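Local coordinates for type II restriction enzyme SfiI (PDB 2EZV), which recognises the double-stranded DNA sequence GGCCN(5)GGCC and cuts it endonucleolytically, working as a tetramer and leaving 5'-phosphate ends, at residues Tyr182-Pro187 with Trp232-Leu237; Glu66-Asn71 with Val83-Ser88; Ser9-Glu14 with Lys192-Pro197; Val52-Ile57 with Ala101-Glu106. All blocks are in the same frame, centred on the assembly; numbering follows the deposited sequence.

From the N terminus, helix 10-41 supplies the first half of contact 3, whose partner, the short helix 192-195, lies 178 residues on; that long loop encloses contacts 4 and 2. Contact 4 joins helix 49-62 to strand 93-104 beside the calcium ion, and contact 2, nested inside it, folds the loop after helix 49-62 onto strand 80-86, the neighbour of 93-104 in the sheet. Contact 1 comes later, pairing strand 176-186 with strand 234-238 of the same sheet. It crosses contact 3 along the chain and touches it in space, where Arg233 reaches Glu14 and Tyr195. Contacts 3 and 4 lie about 29 Å apart between centres.

Contact 1 (Tyr182-Pro187 with Trp232-Leu237); sequences YVLSLP and WRLQEL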
# COMPACT_ATOMS: atom_id res chain seq x y z
N TYR D 182 7.15 4.13 25.75
CA TYR D 182 5.86 4.13 26.43
C TYR D 182 4.81 4.57 25.44
O TYR D 182 5.05 5.44 24.60
CB TYR D 182 5.86 5.09 27.61
CG TYR D 182 6.76 4.70 28.77
CD1 TYR D 182 8.13 4.90 28.70
CD2 TYR D 182 6.22 4.16 29.94
CE1 TYR D 182 8.96 4.57 29.78
CE2 TYR D 182 7.04 3.84 31.02
CZ TYR D 182 8.41 4.05 30.93
OH TYR D 182 9.24 3.74 32.00
N VAL D 183 3.63 3.96 25.51
CA VAL D 183 2.55 4.33 24.62
C VAL D 183 1.36 4.72 25.48
O VAL D 183 0.95 3.97 26.36
CB VAL D 183 2.16 3.17 23.69
CG1 VAL D 183 1.38 3.71 22.51
CG2 VAL D 183 3.42 2.43 23.21
N LEU D 184 0.83 5.92 25.24
CA LEU D 184 -0.31 6.40 26.02
C LEU D 184 -1.57 6.65 25.19
O LEU D 184 -1.51 7.14 24.06
CB LEU D 184 0.05 7.70 26.75
CG LEU D 184 1.12 7.71 27.84
CD1 LEU D 184 2.50 7.40 27.27
CD2 LEU D 184 1.13 9.08 28.47
N SER D 185 -2.71 6.31 25.78
CA SER D 185 -4.01 6.49 25.16
C SER D 185 -4.75 7.50 26.02
O SER D 185 -5.12 7.22 27.17
CB SER D 185 -4.77 5.16 25.12
OG SER D 185 -6.09 5.31 24.61
N LEU D 186 -4.97 8.70 25.48
CA LEU D 186 -5.67 9.73 26.23
C LEU D 186 -7.15 9.66 25.93
O LEU D 186 -7.57 9.71 24.77
CB LEU D 186 -5.12 11.11 25.89
CG LEU D 186 -3.63 11.28 26.22
CD1 LEU D 186 -3.24 12.73 26.02
CD2 LEU D 186 -3.35 10.83 27.65
N PRO D 187 -7.97 9.56 26.98
CA PRO D 187 -9.42 9.48 26.84
C PRO D 187 -10.08 10.61 26.06
O PRO D 187 -9.75 11.79 26.22
CB PRO D 187 -9.90 9.38 28.29
CG PRO D 187 -8.82 10.06 29.06
CD PRO D 187 -7.57 9.57 28.40
N TRP D 232 -4.62 -0.07 31.37
CA TRP D 232 -4.30 -0.26 29.96
C TRP D 232 -3.99 1.00 29.18
O TRP D 232 -3.42 0.93 28.10
CB TRP D 232 -5.39 -1.05 29.23
CG TRP D 232 -6.74 -0.40 29.15
CD1 TRP D 232 -7.82 -0.66 29.94
CD2 TRP D 232 -7.17 0.59 28.21
NE1 TRP D 232 -8.89 0.10 29.55
CE2 TRP D 232 -8.52 0.88 28.49
CE3 TRP D 232 -6.54 1.27 27.16
CZ2 TRP D 232 -9.26 1.82 27.75
CZ3 TRP D 232 -7.28 2.20 26.42
CH2 TRP D 232 -8.62 2.47 26.73
N ARG D 233 -4.36 2.16 29.72
CA ARG D 233 -4.08 3.41 29.02
C ARG D 233 -2.61 3.80 29.06
O ARG D 233 -2.21 4.80 28.49
CB ARG D 233 -4.94 4.54 29.58
CG ARG D 233 -6.38 4.48 29.09
CD ARG D 233 -7.19 5.68 29.55
NE ARG D 233 -8.55 5.60 29.06
CZ ARG D 233 -8.93 5.90 27.82
NH1 ARG D 233 -8.04 6.31 26.93
NH2 ARG D 233 -10.20 5.77 27.46
N LEU D 234 -1.80 3.00 29.75
CA LEU D 234 -0.37 3.25 29.85
C LEU D 234 0.37 1.94 29.58
O LEU D 234 0.31 1.01 30.39
CB LEU D 234 -0.01 3.79 31.24
CG LEU D 234 1.41 4.28 31.57
CD1 LEU D 234 2.32 3.10 31.81
CD2 LEU D 234 1.93 5.16 30.45
N GLN D 235 1.04 1.87 28.44
CA GLN D 235 1.79 0.68 28.07
C GLN D 235 3.28 0.98 28.07
O GLN D 235 3.70 2.13 27.93
CB GLN D 235 1.37 0.19 26.69
CG GLN D 235 -0.09 -0.18 26.56
CD GLN D 235 -0.50 -1.29 27.50
OE1 GLN D 235 0.23 -2.26 27.69
NE2 GLN D 235 -1.69 -1.17 28.08
N GLU D 236 4.09 -0.06 28.22
CA GLU D 236 5.53 0.12 28.26
C GLU D 236 6.27 -1.01 27.57
O GLU D 236 6.15 -2.17 27.96
CB GLU D 236 6.00 0.20 29.71
CG GLU D 236 7.45 0.61 29.87
CD GLU D 236 7.99 0.39 31.28
OE1 GLU D 236 7.19 0.46 32.24
OE2 GLU D 236 9.21 0.17 31.41
N LEU D 237 7.03 -0.66 26.54
CA LEU D 237 7.84 -1.63 25.82
C LEU D 237 9.27 -1.30 26.24
O LEU D 237 9.84 -0.29 25.82
CB LEU D 237 7.66 -1.47 24.30
CG LEU D 237 6.22 -1.71 23.84
CD1 LEU D 237 6.12 -1.57 22.31
CD2 LEU D 237 5.76 -3.11 24.28
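Two antiparallel strands of the mixed central sheet meet here: strand 176-186, which lies between 151-167 and 234-238 in the sheet, and strand 234-238 itself. Val183 and Gln235 form the hydrogen-bonded pair, with Val183 N to Gln235 O and Gln235 N to Val183 O both at 3.0 Å. Tyr182 with Glu236 and Leu184 with Leu234 are non-hydrogen-bonded pairs sharing one face of the sheet, the face that helix 223-229 covers through Phe223 and Leu226. On it Glu236 lies alongside Tyr182 and lays CG over the phenol face, a CH-pi contact 3.8 Å from the ring centroid. Leu234 turns CG anti to its backbone N (chi1 -174°), which brings CD2 within 3.7 Å of Leu184 CG. Val183 and Gln235 face the other way, onto Leu21 of helix 10-41. Beyond the last bridge, Ser185 N still bonds Arg233 O, and the extended Arg233 side chain runs back past Ser185. Its guanidinium lies between Trp232 CH2 over one face and Pro187 CB over the opposite one, while NE meets Tyr195 and NH2 forms salt bridges with Glu14 and Glu17. Replacing Arg233 with a leucine would probably take one positive partner from Glu14 and Glu17 and open a gap between indole and proline. Arg233 NH1 donates to Ser185 O over 3.1 Å, coming from well above the carbonyl plane.

Contact 2 (Glu66-Asn71 with Val83-Ser88); sequences ETYPIN and VRWLPS
The loop 66-71 meets strand 83-86 at a steep angle, end-to-end directions 110° apart, and is bridged to it at Pro69 and Arg84 by two bonds: Trp85 N to Tyr68 O at 2.8 Å and Ile70 N to Val83 O at 3.1 Å. A third link comes from a side chain. Thr67 holds OG1 between its backbone N and carbonyl carbon (chi1 66°), and from there the hydroxyl donates to Trp85 O over 2.8 Å. The indole of Trp85 is held between two neighbours. Tyr68 lies alongside it, the indole CD1 standing over the centre of the phenol ring with the planes inclined at 41°, and Ile70 crosses it at about a right angle, CG1 resting 3.6 Å from the centroid of the five-membered ring. A water accepts from Trp85 NE1 at the indole edge. Ile70 also sets CG2 3.7 Å from Val83 CG1. Glu66 and Arg84 form a salt bridge, although the placing of Glu66 OE2 is less sure; Glu66 OE1 bonds Tyr80, and Arg84 NH2 bonds Gln95. Across the tetramer, Thr67 packs on Thr67 of a second subunit. This is a single beta bridge by which a connecting loop is tied to a sheet strand, at a subunit interface.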
# COMPACT_ATOMS: atom_id res chain seq x y z
N GLU D 66 -1.91 0.07 9.43
CA GLU D 66 -3.11 0.90 9.25
C GLU D 66 -4.34 0.09 8.81
O GLU D 66 -4.24 -1.11 8.54
CB GLU D 66 -2.78 2.00 8.24
CG GLU D 66 -3.55 3.30 8.44
CD GLU D 66 -3.45 3.84 9.84
OE1 GLU D 66 -2.36 4.26 10.29
OE2 GLU D 66 -4.49 3.84 10.52
N THR D 67 -5.51 0.74 8.76
CA THR D 67 -6.73 0.07 8.31
C THR D 67 -7.55 0.87 7.30
O THR D 67 -7.38 2.07 7.16
CB THR D 67 -7.69 -0.28 9.50
OG1 THR D 67 -8.19 0.92 10.10
CG2 THR D 67 -6.98 -1.13 10.54
N TYR D 68 -8.43 0.15 6.60
CA TYR D 68 -9.37 0.68 5.61
C TYR D 68 -9.36 2.21 5.53
O TYR D 68 -10.14 2.88 6.19
CB TYR D 68 -10.77 0.19 6.01
CG TYR D 68 -11.88 0.37 5.00
CD1 TYR D 68 -13.15 -0.14 5.27
CD2 TYR D 68 -11.67 1.03 3.79
CE1 TYR D 68 -14.20 -0.01 4.35
CE2 TYR D 68 -12.70 1.17 2.85
CZ TYR D 68 -13.96 0.65 3.14
OH TYR D 68 -14.99 0.75 2.22
N PRO D 69 -8.48 2.77 4.69
CA PRO D 69 -8.37 4.23 4.55
C PRO D 69 -9.61 4.97 4.03
O PRO D 69 -10.38 4.46 3.20
CB PRO D 69 -7.18 4.41 3.59
CG PRO D 69 -6.37 3.17 3.79
CD PRO D 69 -7.45 2.10 3.87
N ILE D 70 -9.79 6.19 4.53
CA ILE D 70 -10.87 7.05 4.10
C ILE D 70 -10.19 8.13 3.28
O ILE D 70 -9.10 8.60 3.65
CB ILE D 70 -11.62 7.67 5.31
CG1 ILE D 70 -12.58 6.62 5.89
CG2 ILE D 70 -12.36 8.93 4.88
CD1 ILE D 70 -13.39 7.10 7.08
N ASN D 71 -10.81 8.50 2.17
CA ASN D 71 -10.25 9.50 1.27
C ASN D 71 -10.40 10.93 1.80
O ASN D 71 -11.11 11.75 1.23
CB ASN D 71 -10.91 9.37 -0.10
CG ASN D 71 -10.30 10.29 -1.13
OD1 ASN D 71 -9.10 10.57 -1.08
ND2 ASN D 71 -11.10 10.74 -2.09
N VAL D 83 -7.20 9.40 8.52
CA VAL D 83 -8.66 9.29 8.65
C VAL D 83 -8.92 7.89 8.06
O VAL D 83 -8.52 7.62 6.93
CB VAL D 83 -9.39 10.35 7.79
CG1 VAL D 83 -10.91 10.24 8.01
CG2 VAL D 83 -8.88 11.75 8.15
N ARG D 84 -9.58 7.02 8.82
CA ARG D 84 -9.79 5.65 8.37
C ARG D 84 -11.04 5.03 8.99
O ARG D 84 -11.67 5.61 9.86
CB ARG D 84 -8.59 4.82 8.80
CG ARG D 84 -8.49 4.74 10.33
CD ARG D 84 -7.24 4.09 10.88
NE ARG D 84 -7.43 3.83 12.31
CZ ARG D 84 -6.54 3.25 13.12
NH1 ARG D 84 -5.37 2.86 12.66
NH2 ARG D 84 -6.86 3.01 14.38
N TRP D 85 -11.38 3.82 8.54
CA TRP D 85 -12.51 3.07 9.08
C TRP D 85 -11.91 2.06 10.05
O TRP D 85 -10.96 1.36 9.71
CB TRP D 85 -13.26 2.29 7.99
CG TRP D 85 -14.05 3.10 7.03
CD1 TRP D 85 -13.74 3.37 5.73
CD2 TRP D 85 -15.35 3.66 7.25
NE1 TRP D 85 -14.76 4.06 5.12
CE2 TRP D 85 -15.77 4.25 6.03
CE3 TRP D 85 -16.22 3.72 8.36
CZ2 TRP D 85 -17.01 4.88 5.89
CZ3 TRP D 85 -17.45 4.35 8.21
CH2 TRP D 85 -17.84 4.92 6.98
N LEU D 86 -12.46 1.99 11.25
CA LEU D 86 -11.96 1.05 12.23
C LEU D 86 -13.01 -0.05 12.44
O LEU D 86 -14.05 0.19 13.05
CB LEU D 86 -11.67 1.75 13.55
CG LEU D 86 -11.13 0.88 14.69
CD1 LEU D 86 -9.76 0.33 14.29
CD2 LEU D 86 -11.03 1.69 15.99
N PRO D 87 -12.75 -1.25 11.92
CA PRO D 87 -13.74 -2.32 12.13
C PRO D 87 -13.80 -2.75 13.59
O PRO D 87 -12.77 -2.81 14.27
CB PRO D 87 -13.25 -3.43 11.21
CG PRO D 87 -11.79 -3.21 11.13
CD PRO D 87 -11.65 -1.70 11.05
N SER D 88 -15.00 -3.02 14.08
CA SER D 88 -15.17 -3.45 15.46
C SER D 88 -16.57 -4.01 15.64
O SER D 88 -17.42 -3.85 14.78
CB SER D 88 -14.96 -2.29 16.43
OG SER D 88 -16.13 -1.49 16.52
O HOH W 1 -13.70 5.02 2.63

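Contact 3 (Ser9-Glu14 with Lys192-Pro197); sequences SLDELE and KQRYNP
Arg194 reaches out from the short helix 192-195 to the first turn of helix 10-41, and its guanidinium is gripped from several sides. Leu10 CB sits over the centre of one face, 3.3 Å from Arg194 NH2. Asp11 comes in at about a right angle and takes NH1 and NH2 on one oxygen, with Asp11 OD1 to Arg194 NH1 at 2.8 Å. Glu14 OE1 meets Arg194 NH1 in the guanidinium plane through its anti lone pair, also at 2.8 Å. Asp11, Glu14 and Arg194 make a salt-bridge network, in the same first turn as a capping box, in which Ser9 N donates to Glu12 OE1. The inner end is the tighter one: Glu14 OE2 accepts from Tyr195 OH over 2.6 Å, approaching at the ring edge, and both also engage Arg233. With the chain of Glu14 extended beyond CG, its two oxygens can serve Arg194 and Tyr195 at once. A glutamine in place of Glu14 would probably cost Arg194 and Arg233 a shared negative charge, leaving Asp11 as the carboxylate facing Arg194 across the two helices. Toward solvent the contact is looser. Asp11 and Arg194 are exposed, and a water accepts from Asp11 N at 2.8 Å and more weakly from Arg194 NH2.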
# COMPACT_ATOMS: atom_id res chain seq x y z
N SER D 9 -21.87 3.88 23.87
CA SER D 9 -21.88 4.14 25.29
C SER D 9 -20.43 4.46 25.65
O SER D 9 -19.51 4.17 24.88
CB SER D 9 -22.33 2.90 26.05
OG SER D 9 -21.41 1.84 25.86
N LEU D 10 -20.21 5.06 26.82
CA LEU D 10 -18.86 5.38 27.25
C LEU D 10 -17.97 4.14 27.26
O LEU D 10 -16.84 4.16 26.79
CB LEU D 10 -18.89 6.02 28.64
CG LEU D 10 -18.96 7.55 28.72
CD1 LEU D 10 -19.97 8.09 27.73
CD2 LEU D 10 -19.29 7.97 30.15
N ASP D 11 -18.49 3.04 27.80
CA ASP D 11 -17.69 1.82 27.85
C ASP D 11 -17.23 1.36 26.48
O ASP D 11 -16.06 1.01 26.29
CB ASP D 11 -18.49 0.69 28.52
CG ASP D 11 -18.38 0.73 30.03
OD1 ASP D 11 -17.63 1.58 30.54
OD2 ASP D 11 -19.04 -0.10 30.69
N GLU D 12 -18.15 1.36 25.52
CA GLU D 12 -17.83 0.94 24.16
C GLU D 12 -16.81 1.89 23.55
O GLU D 12 -15.93 1.46 22.81
CB GLU D 12 -19.11 0.90 23.32
CG GLU D 12 -20.19 0.04 23.97
CD GLU D 12 -21.54 0.14 23.29
OE1 GLU D 12 -21.91 1.25 22.84
OE2 GLU D 12 -22.23 -0.88 23.22
N LEU D 13 -16.92 3.17 23.88
CA LEU D 13 -15.99 4.18 23.38
C LEU D 13 -14.58 3.88 23.88
O LEU D 13 -13.62 3.92 23.11
CB LEU D 13 -16.41 5.58 23.82
CG LEU D 13 -15.46 6.70 23.40
CD1 LEU D 13 -15.23 6.63 21.90
CD2 LEU D 13 -16.02 8.06 23.79
N GLU D 14 -14.44 3.58 25.16
CA GLU D 14 -13.12 3.28 25.72
C GLU D 14 -12.58 2.02 25.04
O GLU D 14 -11.38 1.88 24.80
CB GLU D 14 -13.19 3.04 27.23
CG GLU D 14 -13.69 4.23 28.05
CD GLU D 14 -13.09 4.24 29.45
OE1 GLU D 14 -13.84 4.44 30.43
OE2 GLU D 14 -11.86 4.07 29.56
N LYS D 192 -14.67 12.89 29.92
CA LYS D 192 -14.22 13.81 30.96
C LYS D 192 -14.75 13.49 32.35
O LYS D 192 -13.97 13.39 33.30
CB LYS D 192 -14.60 15.26 30.59
CG LYS D 192 -14.18 16.25 31.65
CD LYS D 192 -14.20 17.68 31.14
CE LYS D 192 -13.83 18.64 32.27
NZ LYS D 192 -12.58 18.21 32.98
N GLN D 193 -16.06 13.31 32.48
CA GLN D 193 -16.66 13.00 33.78
C GLN D 193 -15.97 11.81 34.46
O GLN D 193 -15.84 11.79 35.69
CB GLN D 193 -18.15 12.73 33.61
N ARG D 194 -15.53 10.84 33.66
CA ARG D 194 -14.86 9.66 34.19
C ARG D 194 -13.40 9.86 34.60
O ARG D 194 -12.96 9.30 35.59
CB ARG D 194 -14.91 8.50 33.18
CG ARG D 194 -16.26 7.84 33.01
CD ARG D 194 -16.14 6.57 32.17
NE ARG D 194 -17.41 5.87 32.05
CZ ARG D 194 -17.59 4.74 31.38
NH1 ARG D 194 -16.57 4.17 30.75
NH2 ARG D 194 -18.78 4.18 31.33
N TYR D 195 -12.65 10.65 33.83
CA TYR D 195 -11.23 10.86 34.12
C TYR D 195 -10.80 12.23 34.70
O TYR D 195 -9.68 12.36 35.19
CB TYR D 195 -10.40 10.57 32.86
CG TYR D 195 -10.40 9.11 32.44
CD1 TYR D 195 -11.40 8.60 31.60
CD2 TYR D 195 -9.43 8.24 32.91
CE1 TYR D 195 -11.43 7.25 31.25
CE2 TYR D 195 -9.45 6.89 32.57
CZ TYR D 195 -10.45 6.40 31.74
OH TYR D 195 -10.45 5.06 31.44
N ASN D 196 -11.67 13.24 34.63
CA ASN D 196 -11.33 14.56 35.18
C ASN D 196 -12.57 15.34 35.59
O ASN D 196 -12.88 16.39 35.02
CB ASN D 196 -10.52 15.37 34.15
N PRO D 197 -13.31 14.83 36.60
CA PRO D 197 -14.52 15.49 37.08
C PRO D 197 -14.20 16.72 37.94
O PRO D 197 -14.90 17.74 37.85
CB PRO D 197 -15.21 14.39 37.87
CG PRO D 197 -14.06 13.65 38.46
CD PRO D 197 -13.08 13.56 37.31
O HOH W 2 -20.57 2.82 29.69

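Contact 4 (Val52-Ile57 with Ala101-Glu106); sequences VLAEDI and AKASTE. With CA (calcium ion), chain F; nucleotides of chain A.
Ala54 and Ala101 point their methyl groups at each other, CB to CB 4.1 Å, where the axes of helix segment 52-57 and strand segment 101-104 approach to 7.0 Å. No hydrogen bond joins the two segments. Ala101 CB nestles against the helix backbone, 3.6 Å from Ala54 O, and Ala103, the next residue on that side of the strand, brings its CB within 4.3 Å of Ala54 CB. Glu55 runs alongside: its CG, anti to the carbonyl carbon (chi1 -62°), lies 4.0 Å from Ala101 CB, and the extended chain carries the carboxylate toward the calcium ion, OE2 stopping 4.2 Å from it and not among its ligands. Lys102 points away from the helix, and its NZ donates to Gln116 OE1. The calcium ion is bound by Ala101 O at 2.8 Å, with Asp79 and Asp100 completing the protein ligands. Farther along, on chain A, Ala103 N donates to OP1 of DG14, Thr105 OG1 to OP2 of DG15, and Glu106 OE2 accepts from N4 of DC16 over 2.9 Å, a base-edge contact. Small residues let helix and strand lie close, and the strand and the loop after it meet metal, DNA backbone and a base in succession, consistent with the catalytic centre of a PDDEXK-clan nuclease.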
# COMPACT_ATOMS: atom_id res chain seq x y z
N VAL D 52 13.18 14.23 15.81
CA VAL D 52 12.91 13.77 14.46
C VAL D 52 13.04 12.25 14.34
O VAL D 52 12.37 11.63 13.51
CB VAL D 52 13.84 14.46 13.44
CG1 VAL D 52 13.56 13.96 12.04
CG2 VAL D 52 13.63 15.98 13.50
N LEU D 53 13.90 11.66 15.15
CA LEU D 53 14.06 10.22 15.12
C LEU D 53 12.81 9.59 15.73
O LEU D 53 12.29 8.60 15.23
CB LEU D 53 15.31 9.80 15.90
CG LEU D 53 16.62 10.29 15.29
CD1 LEU D 53 17.80 9.86 16.15
CD2 LEU D 53 16.75 9.74 13.88
N ALA D 54 12.31 10.18 16.81
CA ALA D 54 11.12 9.68 17.47
C ALA D 54 9.93 9.67 16.50
O ALA D 54 9.18 8.71 16.43
CB ALA D 54 10.80 10.52 18.70
N GLU D 55 9.77 10.76 15.75
CA GLU D 55 8.66 10.87 14.81
C GLU D 55 8.77 9.86 13.68
O GLU D 55 7.81 9.18 13.36
CB GLU D 55 8.60 12.29 14.26
CG GLU D 55 8.35 13.30 15.35
CD GLU D 55 8.62 14.72 14.92
OE1 GLU D 55 9.64 14.96 14.24
OE2 GLU D 55 7.83 15.61 15.28
N ASP D 56 9.96 9.75 13.09
CA ASP D 56 10.16 8.82 12.00
C ASP D 56 9.96 7.36 12.43
O ASP D 56 9.31 6.60 11.71
CB ASP D 56 11.56 9.00 11.39
CG ASP D 56 11.67 10.28 10.57
OD1 ASP D 56 10.63 10.94 10.35
OD2 ASP D 56 12.80 10.62 10.13
N ILE D 57 10.52 6.98 13.58
CA ILE D 57 10.38 5.63 14.10
C ILE D 57 8.89 5.31 14.21
O ILE D 57 8.42 4.28 13.70
CB ILE D 57 10.97 5.49 15.52
CG1 ILE D 57 12.44 5.90 15.56
CG2 ILE D 57 10.81 4.06 16.00
CD1 ILE D 57 13.39 4.89 14.99
N ALA D 101 4.65 11.73 18.78
CA ALA D 101 5.90 11.16 19.25
C ALA D 101 6.66 12.16 20.14
O ALA D 101 6.71 13.36 19.84
CB ALA D 101 6.76 10.75 18.06
N LYS D 102 7.25 11.65 21.22
CA LYS D 102 8.01 12.46 22.17
C LYS D 102 9.31 11.74 22.48
O LYS D 102 9.37 10.51 22.48
CB LYS D 102 7.26 12.63 23.50
CG LYS D 102 5.86 13.20 23.42
CD LYS D 102 5.86 14.66 23.01
CE LYS D 102 4.46 15.25 23.12
NZ LYS D 102 4.41 16.68 22.72
N ALA D 103 10.35 12.51 22.74
CA ALA D 103 11.64 11.95 23.10
C ALA D 103 11.96 12.60 24.44
O ALA D 103 11.84 13.81 24.58
CB ALA D 103 12.68 12.33 22.08
N SER D 104 12.33 11.79 25.42
CA SER D 104 12.62 12.34 26.73
C SER D 104 13.59 11.49 27.51
O SER D 104 13.73 10.29 27.26
CB SER D 104 11.33 12.49 27.53
OG SER D 104 11.59 12.76 28.90
N THR D 105 14.27 12.13 28.45
CA THR D 105 15.23 11.48 29.33
C THR D 105 14.52 11.11 30.63
O THR D 105 15.13 10.54 31.53
CB THR D 105 16.40 12.42 29.65
OG1 THR D 105 15.89 13.66 30.17
CG2 THR D 105 17.23 12.69 28.40
N GLU D 106 13.24 11.45 30.72
CA GLU D 106 12.43 11.13 31.89
C GLU D 106 11.44 10.00 31.55
O GLU D 106 10.81 10.02 30.49
CB GLU D 106 11.66 12.37 32.37
CG GLU D 106 12.56 13.53 32.80
CD GLU D 106 11.77 14.70 33.37
OE1 GLU D 106 11.10 14.53 34.42
OE2 GLU D 106 11.82 15.81 32.78
CA CA F . 5.57 15.67 18.81
P DG A 14 10.29 16.30 22.19
OP1 DG A 14 10.60 15.08 21.39
OP2 DG A 14 8.91 16.51 22.71
O5' DG A 14 11.27 16.32 23.43
C5' DG A 14 11.40 17.51 24.19
C4' DG A 14 12.83 17.72 24.61
O4' DG A 14 13.02 19.13 24.76
C3' DG A 14 13.17 17.11 25.96
O3' DG A 14 14.58 16.88 26.03
C2' DG A 14 12.77 18.21 26.92
C1' DG A 14 13.12 19.46 26.13
N9 DG A 14 12.23 20.59 26.37
C8 DG A 14 10.89 20.69 26.09
N7 DG A 14 10.38 21.84 26.45
C5 DG A 14 11.45 22.54 26.99
C6 DG A 14 11.52 23.83 27.55
O6 DG A 14 10.61 24.66 27.69
N1 DG A 14 12.81 24.14 27.97
C2 DG A 14 13.90 23.30 27.87
N2 DG A 14 15.06 23.77 28.33
N3 DG A 14 13.85 22.10 27.35
C4 DG A 14 12.60 21.78 26.94
P DG A 15 15.18 15.85 27.12
OP1 DG A 15 15.71 14.70 26.35
OP2 DG A 15 14.18 15.63 28.19
O5' DG A 15 16.42 16.64 27.73
C5' DG A 15 17.42 17.21 26.87
C4' DG A 15 18.29 18.19 27.62
O4' DG A 15 17.50 19.34 28.03
C3' DG A 15 18.86 17.61 28.92
O3' DG A 15 20.11 18.24 29.23
C2' DG A 15 17.78 17.97 29.93
C1' DG A 15 17.33 19.33 29.45
N9 DG A 15 15.94 19.68 29.74
C8 DG A 15 14.83 18.92 29.47
N7 DG A 15 13.71 19.49 29.84
C5 DG A 15 14.11 20.69 30.40
C6 DG A 15 13.33 21.73 30.98
O6 DG A 15 12.11 21.80 31.12
N1 DG A 15 14.13 22.77 31.44
C2 DG A 15 15.50 22.82 31.34
N2 DG A 15 16.08 23.92 31.84
N3 DG A 15 16.24 21.85 30.80
C4 DG A 15 15.48 20.83 30.36
P DC A 16 21.25 17.43 30.03
OP1 DC A 16 22.56 17.96 29.60
OP2 DC A 16 20.97 15.97 29.92
O5' DC A 16 21.02 17.84 31.54
C5' DC A 16 19.78 18.38 31.94
C4' DC A 16 19.98 19.68 32.68
O4' DC A 16 18.72 20.38 32.68
C3' DC A 16 20.34 19.48 34.14
O3' DC A 16 21.14 20.55 34.62
C2' DC A 16 18.98 19.39 34.81
C1' DC A 16 18.11 20.32 33.96
N1 DC A 16 16.75 19.79 33.76
C2 DC A 16 15.66 20.62 34.00
O2 DC A 16 15.87 21.78 34.38
N3 DC A 16 14.41 20.14 33.82
C4 DC A 16 14.23 18.88 33.42
N4 DC A 16 12.97 18.45 33.26
C5 DC A 16 15.32 18.01 33.17
C6 DC A 16 16.56 18.50 33.35